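Local coordinates for protein polysaccharide Lyase Family 6 (Bacteroides cellulosilyticus, PDB 6QPS) that binds calcium and acts as a mannuronic acid-specific alginate lyase of polysaccharide lyase family 6, probably cleaving its substrate by beta-elimination, at residues A[313-318]-A[350-355]; A[320-325]-A[332-337]. All blocks are in the same frame, centred on the assembly; numbering follows the deposited sequence.

Interaction 1. Residues A[313-318]-A[350-355]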
loop_
_atom_site.group_PDB
_atom_site.type_symbol
_atom_site.label_atom_id
_atom_site.label_comp_id
_atom_site.label_asym_id
_atom_site.label_seq_id
_atom_site.Cartn_x
_atom_site.Cartn_y
_atom_site.Cartn_z
ATOM N N PHE A 313 -10.824 -11.594 -7.911
ATOM C CA PHE A 313 -11.578 -12.029 -6.734
ATOM C C PHE A 313 -12.027 -10.758 -6.025
ATOM O O PHE A 313 -11.324 -9.744 -6.061
ATOM C CB PHE A 313 -10.802 -12.945 -5.748
ATOM C CG PHE A 313 -9.533 -12.335 -5.246
ATOM C CD1 PHE A 313 -9.523 -11.482 -4.169
ATOM C CD2 PHE A 313 -8.331 -12.600 -5.887
ATOM C CE1 PHE A 313 -8.352 -10.895 -3.771
ATOM C CE2 PHE A 313 -7.163 -12.021 -5.468
ATOM C CZ PHE A 313 -7.183 -11.154 -4.423
ATOM N N GLY A 314 -13.177 -10.819 -5.360
ATOM C CA GLY A 314 -13.622 -9.740 -4.488
ATOM C C GLY A 314 -13.097 -9.953 -3.081
ATOM O O GLY A 314 -12.485 -9.062 -2.482
ATOM N N LEU A 315 -13.324 -11.157 -2.557
ATOM C CA LEU A 315 -12.764 -11.635 -1.295
ATOM C C LEU A 315 -12.213 -13.025 -1.550
ATOM O O LEU A 315 -12.920 -13.868 -2.100
ATOM C CB LEU A 315 -13.836 -11.748 -0.205
ATOM C CG LEU A 315 -13.322 -12.322 1.121
ATOM C CD1 LEU A 315 -12.390 -11.393 1.868
ATOM C CD2 LEU A 315 -14.534 -12.705 1.991
ATOM N N LEU A 316 -10.981 -13.287 -1.123
ATOM C CA LEU A 316 -10.411 -14.627 -1.158
ATOM C C LEU A 316 -9.955 -14.997 0.246
ATOM O O LEU A 316 -9.206 -14.233 0.870
ATOM C CB LEU A 316 -9.253 -14.694 -2.154
ATOM C CG LEU A 316 -8.733 -16.090 -2.518
ATOM C CD1 LEU A 316 -8.109 -16.086 -3.919
ATOM C CD2 LEU A 316 -7.739 -16.604 -1.486
ATOM N N VAL A 317 -10.423 -16.146 0.745
ATOM C CA VAL A 317 -10.007 -16.682 2.046
ATOM C C VAL A 317 -9.311 -18.021 1.783
ATOM O O VAL A 317 -9.943 -18.985 1.341
ATOM C CB VAL A 317 -11.176 -16.826 3.030
ATOM C CG1 VAL A 317 -10.663 -17.360 4.383
ATOM C CG2 VAL A 317 -11.890 -15.488 3.226
ATOM N N ARG A 318 -8.009 -18.081 2.051
ATOM C CA ARG A 318 -7.167 -19.179 1.601
ATOM C C ARG A 318 -6.991 -20.243 2.683
ATOM O O ARG A 318 -7.003 -19.943 3.882
ATOM C CB ARG A 318 -5.787 -18.633 1.240
ATOM C CG ARG A 318 -4.976 -19.527 0.292
ATOM C CD ARG A 318 -3.496 -19.150 0.265
ATOM N NE ARG A 318 -2.708 -19.902 -0.733
ATOM C CZ ARG A 318 -2.195 -21.110 -0.549
ATOM N NH1 ARG A 318 -2.376 -21.757 0.597
ATOM N NH2 ARG A 318 -1.504 -21.685 -1.523
ATOM N N ASN A 350 -19.359 -5.193 4.869
ATOM C CA ASN A 350 -18.721 -4.880 3.599
ATOM C C ASN A 350 -19.732 -5.042 2.466
ATOM O O ASN A 350 -20.805 -5.618 2.637
ATOM C CB ASN A 350 -17.545 -5.834 3.344
ATOM C CG ASN A 350 -16.524 -5.822 4.479
ATOM O OD1 ASN A 350 -15.669 -4.953 4.564
ATOM N ND2 ASN A 350 -16.606 -6.823 5.361
ATOM N N THR A 351 -19.376 -4.521 1.292
ATOM C CA THR A 351 -20.180 -4.650 0.075
ATOM C C THR A 351 -19.321 -5.246 -1.028
ATOM O O THR A 351 -18.205 -4.771 -1.261
ATOM C CB THR A 351 -20.700 -3.283 -0.381
ATOM O OG1 THR A 351 -21.595 -2.747 0.602
ATOM C CG2 THR A 351 -21.428 -3.400 -1.707
ATOM N N PHE A 352 -19.837 -6.299 -1.681
ATOM C CA PHE A 352 -19.190 -6.951 -2.814
ATOM C C PHE A 352 -20.171 -6.875 -3.973
ATOM O O PHE A 352 -21.156 -7.622 -4.017
ATOM C CB PHE A 352 -18.840 -8.386 -2.476
ATOM C CG PHE A 352 -17.991 -8.521 -1.263
ATOM C CD1 PHE A 352 -16.611 -8.466 -1.360
ATOM C CD2 PHE A 352 -18.561 -8.690 -0.011
ATOM C CE1 PHE A 352 -15.817 -8.579 -0.241
ATOM C CE2 PHE A 352 -17.753 -8.826 1.119
ATOM C CZ PHE A 352 -16.390 -8.745 1.004
ATOM N N LEU A 353 -19.902 -5.951 -4.884
ATOM C CA LEU A 353 -20.795 -5.617 -5.986
ATOM C C LEU A 353 -20.168 -6.066 -7.301
ATOM O O LEU A 353 -19.099 -5.568 -7.692
ATOM C CB LEU A 353 -21.070 -4.111 -5.973
ATOM C CG LEU A 353 -21.963 -3.566 -7.069
ATOM C CD1 LEU A 353 -23.352 -4.217 -7.067
ATOM C CD2 LEU A 353 -22.092 -2.057 -6.987
ATOM N N ASN A 354 -20.830 -7.002 -7.979
ATOM C CA ASN A 354 -20.248 -7.638 -9.158
ATOM C C ASN A 354 -18.780 -8.013 -8.906
ATOM O O ASN A 354 -17.909 -7.813 -9.759
ATOM C CB ASN A 354 -20.412 -6.760 -10.389
ATOM C CG ASN A 354 -19.989 -7.451 -11.641
ATOM O OD1 ASN A 354 -20.212 -8.662 -11.818
ATOM N ND2 ASN A 354 -19.390 -6.688 -12.557
ATOM N N SER A 355 -18.529 -8.595 -7.727
ATOM C CA SER A 355 -17.209 -9.036 -7.290
ATOM C C SER A 355 -17.358 -10.337 -6.502
ATOM O O SER A 355 -18.235 -10.455 -5.647
ATOM C CB SER A 355 -16.583 -7.956 -6.385
ATOM O OG SER A 355 -16.469 -6.713 -7.081
#
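F352 points its ring at G314 and L315 at a corner of the right-handed parallel beta-helix, the fold of this lyase family. The two segments come from successive coils. Strand 345-353 runs beside strand 301-308, and strand 313-318 runs beside strand 357-361. The corner at G314 lies against S355, in the turn after strand 345-353. The ring can be followed outward. CB directs it toward the other segment. CG stands beside the backbone N and anti to the carbonyl carbon (chi1 -56°), and this brings the CD1-CE1-CZ side of the ring to G314 and L315. F352 CD1 lies 4.2 Å from G314 C. F352 CE1 makes the closest touch, 3.7 Å from L315 CB. G314 O sits at the ring edge, near the ring plane, 4.0 Å from F352 CE1. F352 CZ lies a little farther from the same L315 CB, which approaches the ring obliquely. The rest of the L315 side chain packs on I295 and L357. All four touching residues are buried, and no hydrogen bond crosses between the segments. G314 CA comes 3.9 Å from S355 CB, and a beta carbon on G314 would probably clash with S355 CB. At the start of 350-355, N350 OD1 accepts from N305 N, and N376 OD1 accepts from N350 N, linking three coils. S355 folds back on its own turn: S355 OG donates to L353 O at 2.9 Å, from 57° above the carbonyl plane.

Interaction 2. Residues A[320-325]-A[332-337]; sequences GVYERP and KLEPLT
Y322 lays its ring flat against E334 in the long loop between strands 313-318 and 345-353. The first segment prepares this one residue earlier, where V321 CG1 covers the opposite ring face, toward the rim. Y322 itself has the largest share of the contact. CG stands anti to the carbonyl carbon (chi1 -58°), which swings the ring toward 332-337. E334 CA sits over the ring centre in a CH-pi contact, 3.8 Å from the Y322 centroid and 11° off the normal. E334 CG continues over the same face, 3.7 Å from Y322 CD1. The E334 carboxylate plane is turned only 14° from the ring plane. P335 CD approaches obliquely, 3.7 Å from Y322 CE2. With Y322 replaced by an alanine, E334 and P335 would probably lose the ring they rest on. E323 joins in through its backbone. E323 N donates to the O of water 2 at 3.0 Å, and E323 O accepts from water 1. Both waters donate to E334 OE1, so two bonds hold that oxygen. Water 2 also lies in plane at the Y322 ring edge. The E323 carboxylate turns away to a salt bridge with R341. P325 ends the walk, with P325 CG 3.9 Å from L336 CD2. The loop is moored to its surroundings by backbone bonds from Y322 to Y339 and R341, and by R324, which reaches Y274 and Q298 beyond strands 266-271 and 291-295.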
loop_
_atom_site.group_PDB
_atom_site.type_symbol
_atom_site.label_atom_id
_atom_site.label_comp_id
_atom_site.label_asym_id
_atom_site.label_seq_id
_atom_site.Cartn_x
_atom_site.Cartn_y
_atom_site.Cartn_z
ATOM N N GLY A 320 -4.337 -22.722 4.620
ATOM C CA GLY A 320 -2.938 -22.596 4.976
ATOM C C GLY A 320 -2.184 -23.901 4.873
ATOM O O GLY A 320 -2.790 -24.973 4.816
ATOM N N VAL A 321 -0.859 -23.804 4.844
ATOM C CA VAL A 321 0.022 -24.954 4.887
ATOM C C VAL A 321 0.459 -25.242 6.309
ATOM O O VAL A 321 0.604 -26.411 6.680
ATOM C CB VAL A 321 1.238 -24.726 3.958
ATOM C CG1 VAL A 321 2.215 -25.887 4.033
ATOM C CG2 VAL A 321 0.783 -24.479 2.510
ATOM N N TYR A 322 0.712 -24.195 7.101
ATOM C CA TYR A 322 1.205 -24.353 8.464
ATOM C C TYR A 322 0.338 -23.569 9.435
ATOM O O TYR A 322 -0.396 -22.656 9.062
ATOM C CB TYR A 322 2.667 -23.870 8.613
ATOM C CG TYR A 322 3.615 -24.596 7.704
ATOM C CD1 TYR A 322 3.953 -25.911 7.948
ATOM C CD2 TYR A 322 4.159 -23.974 6.580
ATOM C CE1 TYR A 322 4.802 -26.591 7.111
ATOM C CE2 TYR A 322 5.015 -24.648 5.736
ATOM C CZ TYR A 322 5.325 -25.955 6.005
ATOM O OH TYR A 322 6.183 -26.649 5.171
ATOM N N GLU A 323 0.444 -23.948 10.710
ATOM C CA GLU A 323 -0.115 -23.113 11.757
ATOM C C GLU A 323 0.775 -21.887 11.973
ATOM O O GLU A 323 1.941 -21.867 11.589
ATOM C CB GLU A 323 -0.198 -23.885 13.079
ATOM C CG GLU A 323 -0.837 -25.273 13.008
ATOM C CD GLU A 323 -2.353 -25.237 12.831
ATOM O OE1 GLU A 323 -2.955 -24.148 12.755
ATOM O OE2 GLU A 323 -2.942 -26.332 12.771
ATOM N N ARG A 324 0.223 -20.871 12.625
ATOM C CA ARG A 324 1.049 -19.761 13.082
ATOM C C ARG A 324 2.191 -20.304 13.941
ATOM O O ARG A 324 1.944 -21.100 14.856
ATOM C CB ARG A 324 0.198 -18.812 13.911
ATOM C CG ARG A 324 0.961 -17.788 14.702
ATOM C CD ARG A 324 -0.009 -16.752 15.317
ATOM N NE ARG A 324 0.673 -15.868 16.243
ATOM C CZ ARG A 324 0.055 -15.043 17.080
ATOM N NH1 ARG A 324 -1.269 -15.015 17.097
ATOM N NH2 ARG A 324 0.773 -14.273 17.891
ATOM N N PRO A 325 3.436 -19.886 13.705
ATOM C CA PRO A 325 4.560 -20.442 14.467
ATOM C C PRO A 325 4.559 -19.975 15.910
ATOM O O PRO A 325 4.020 -18.914 16.250
ATOM C CB PRO A 325 5.796 -19.907 13.728
ATOM C CG PRO A 325 5.296 -18.603 13.089
ATOM C CD PRO A 325 3.866 -18.930 12.667
ATOM N N LYS A 332 12.961 -23.388 9.583
ATOM C CA LYS A 332 13.512 -24.064 8.412
ATOM C C LYS A 332 12.590 -25.182 7.933
ATOM O O LYS A 332 12.531 -25.462 6.734
ATOM C CB LYS A 332 14.907 -24.613 8.710
ATOM C CG LYS A 332 15.932 -23.526 8.996
ATOM C CD LYS A 332 17.171 -24.086 9.705
ATOM C CE LYS A 332 16.818 -24.952 10.915
ATOM N NZ LYS A 332 16.868 -24.196 12.196
ATOM N N LEU A 333 11.870 -25.827 8.853
ATOM C CA LEU A 333 10.920 -26.869 8.491
ATOM C C LEU A 333 9.548 -26.313 8.131
ATOM O O LEU A 333 8.828 -26.927 7.338
ATOM C CB LEU A 333 10.771 -27.857 9.651
ATOM C CG LEU A 333 12.050 -28.575 10.082
ATOM C CD1 LEU A 333 11.831 -29.423 11.338
ATOM C CD2 LEU A 333 12.591 -29.449 8.945
ATOM N N GLU A 334 9.159 -25.173 8.716
ATOM C CA GLU A 334 7.874 -24.516 8.465
ATOM C C GLU A 334 8.193 -23.076 8.088
ATOM O O GLU A 334 8.154 -22.170 8.930
ATOM C CB GLU A 334 6.976 -24.618 9.698
ATOM C CG GLU A 334 6.843 -26.067 10.192
ATOM C CD GLU A 334 5.756 -26.281 11.236
ATOM O OE1 GLU A 334 4.937 -25.379 11.499
ATOM O OE2 GLU A 334 5.717 -27.400 11.801
ATOM N N PRO A 335 8.519 -22.827 6.824
ATOM C CA PRO A 335 9.056 -21.507 6.449
ATOM C C PRO A 335 8.040 -20.379 6.559
ATOM O O PRO A 335 6.864 -20.539 6.220
ATOM C CB PRO A 335 9.487 -21.697 4.989
ATOM C CG PRO A 335 9.619 -23.178 4.797
ATOM C CD PRO A 335 8.653 -23.824 5.746
ATOM N N LEU A 336 8.526 -19.211 7.003
ATOM C CA LEU A 336 7.698 -18.016 7.070
ATOM C C LEU A 336 7.233 -17.538 5.697
ATOM O O LEU A 336 6.274 -16.777 5.613
ATOM C CB LEU A 336 8.482 -16.925 7.802
ATOM C CG LEU A 336 8.771 -17.227 9.277
ATOM C CD1 LEU A 336 9.637 -16.113 9.871
ATOM C CD2 LEU A 336 7.480 -17.414 10.050
ATOM N N THR A 337 7.895 -17.972 4.623
ATOM C CA THR A 337 7.489 -17.627 3.268
ATOM C C THR A 337 6.298 -18.432 2.764
ATOM O O THR A 337 5.816 -18.147 1.662
ATOM C CB THR A 337 8.661 -17.892 2.318
ATOM O OG1 THR A 337 9.130 -19.234 2.510
ATOM C CG2 THR A 337 9.822 -16.957 2.607
HETATM O O HOH W 1 4.579 -22.669 11.801
HETATM O O HOH W 2 2.312 -26.108 11.493
#

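Strand 313-318 comes first and supplies the opening half of interaction 1. The chain then leaves the beta-helix body and enters 320-325 almost at once. After six intervening residues, 332-337 folds back onto 320-325, and interaction 2 closes this short surface loop. The chain next rejoins the coil through strand 345-353. At 350-355 it meets 313-318 again, so interaction 1 closes the longer excursion of 31 intervening residues. Interaction 2 therefore lies wholly within that excursion, and the two do not cross. Their centres are 26 Å apart. Interaction 1 ties successive coils together at a buried corner, whereas interaction 2 joins two parts of the loop that projects beyond the strands.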